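Local coordinates for protein heat-inducible transcription repressor HrcA (Thermotoga maritima, PDB 1STZ) that probably represses class I heat shock genes, the grpE-dnaK-dnaJ and groELS operons, by binding DNA and so keeps these operons from being induced, at residues A[260-263]-A[264-267]. Sequence-based numbering, arbitrary orientation.
Sequences QKFL and ESLV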
# COMPACT_ATOMS: atom_id res chain seq x y z
N GLN A 260 -21.46 21.04 -15.78
CA GLN A 260 -21.24 21.32 -14.36
C GLN A 260 -22.53 21.57 -13.57
O GLN A 260 -22.65 21.12 -12.44
CB GLN A 260 -20.28 22.48 -14.11
CG GLN A 260 -19.63 22.33 -12.73
CD GLN A 260 -18.91 23.56 -12.24
OE1 GLN A 260 -19.32 24.69 -12.52
NE2 GLN A 260 -17.83 23.34 -11.50
N LYS A 261 -23.47 22.26 -14.17
CA LYS A 261 -24.79 22.48 -13.59
C LYS A 261 -25.47 21.15 -13.26
O LYS A 261 -26.04 20.99 -12.19
CB LYS A 261 -25.65 23.29 -14.56
CG LYS A 261 -26.55 24.33 -13.91
CD LYS A 261 -25.88 25.70 -13.79
CE LYS A 261 -26.79 26.84 -14.30
NZ LYS A 261 -27.05 26.80 -15.78
N PHE A 262 -25.41 20.19 -14.18
CA PHE A 262 -25.89 18.84 -13.93
C PHE A 262 -25.11 18.15 -12.80
O PHE A 262 -25.71 17.58 -11.90
CB PHE A 262 -25.86 18.01 -15.21
CG PHE A 262 -26.15 16.57 -14.99
CD1 PHE A 262 -27.42 16.16 -14.60
CD2 PHE A 262 -25.16 15.62 -15.15
CE1 PHE A 262 -27.70 14.81 -14.39
CE2 PHE A 262 -25.42 14.29 -14.92
CZ PHE A 262 -26.69 13.88 -14.55
N LEU A 263 -23.78 18.19 -12.83
CA LEU A 263 -23.00 17.58 -11.75
C LEU A 263 -23.36 18.16 -10.40
O LEU A 263 -23.44 17.43 -9.40
CB LEU A 263 -21.49 17.73 -11.96
CG LEU A 263 -20.80 16.83 -12.97
CD1 LEU A 263 -19.28 17.10 -12.91
CD2 LEU A 263 -21.09 15.35 -12.70
N GLU A 264 -23.56 19.47 -10.35
CA GLU A 264 -23.89 20.15 -9.10
C GLU A 264 -25.26 19.71 -8.57
O GLU A 264 -25.45 19.64 -7.35
CB GLU A 264 -23.84 21.68 -9.26
CG GLU A 264 -22.42 22.23 -9.25
CD GLU A 264 -22.30 23.74 -9.48
OE1 GLU A 264 -23.33 24.42 -9.67
OE2 GLU A 264 -21.15 24.25 -9.47
N SER A 265 -26.20 19.42 -9.47
CA SER A 265 -27.55 18.98 -9.10
C SER A 265 -27.56 17.58 -8.48
O SER A 265 -28.49 17.23 -7.79
CB SER A 265 -28.48 19.00 -10.32
OG SER A 265 -28.28 17.86 -11.16
N LEU A 266 -26.53 16.78 -8.76
CA LEU A 266 -26.39 15.45 -8.20
C LEU A 266 -26.09 15.46 -6.71
O LEU A 266 -26.52 14.57 -5.96
CB LEU A 266 -25.28 14.67 -8.91
CG LEU A 266 -25.51 14.36 -10.39
CD1 LEU A 266 -24.28 13.71 -10.99
CD2 LEU A 266 -26.70 13.43 -10.57
N VAL A 267 -25.35 16.47 -6.28
CA VAL A 267 -24.78 16.46 -4.95
C VAL A 267 -25.82 16.98 -3.94
O VAL A 267 -26.47 18.00 -4.15
CB VAL A 267 -23.38 17.19 -4.91
CG1 VAL A 267 -23.50 18.68 -5.21
CG2 VAL A 267 -22.69 16.94 -3.56
O HOH W 1 -18.35 25.94 -9.55
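F262 and S265 meet within the short amphipathic helix 260-266, in the C-terminal domain of HrcA. The serine hydroxyl donates to the carbonyl three residues earlier, S265 OG to F262 O at 2.7 Å, in the carbonyl plane and on a lone pair. Serine suits the place because its side chain is short, and a chi1 of 79° swings OG back over the chain to F262 O; the amides of S265 and L266 add weak bonds to the same oxygen. Upstream the pattern is alpha-helical: E264 N reaches Q260 O at 2.8 Å, and S265 N reaches K261 O. L266 N is shared between F262 O and L263 O, the latter at 3.2 Å with the donor well above the carbonyl plane; Y305 OH also bonds L263 O. D259 OD2 accepts from F262 N, and R274 NE donates to L266 O.

L263 and L266, branched aliphatics, fill the buried side. L266 lays CG over one face of the F262 ring, and its CD2 lies 4.0 Å from F262 CZ. L263, which also touches L136 of strand 134-138, brings CD2 to L266 CD1. Cutting L266 back to an alanine removes CG and both methyls, which would probably cost the ring its packing from this helix and leave L263 CD2 without its partner.

Polar Q260 and E264 share a water: Q260 NE2 bonds Y231 OH and, weakly, this water, which donates to E264 OE2 at 3.3 Å.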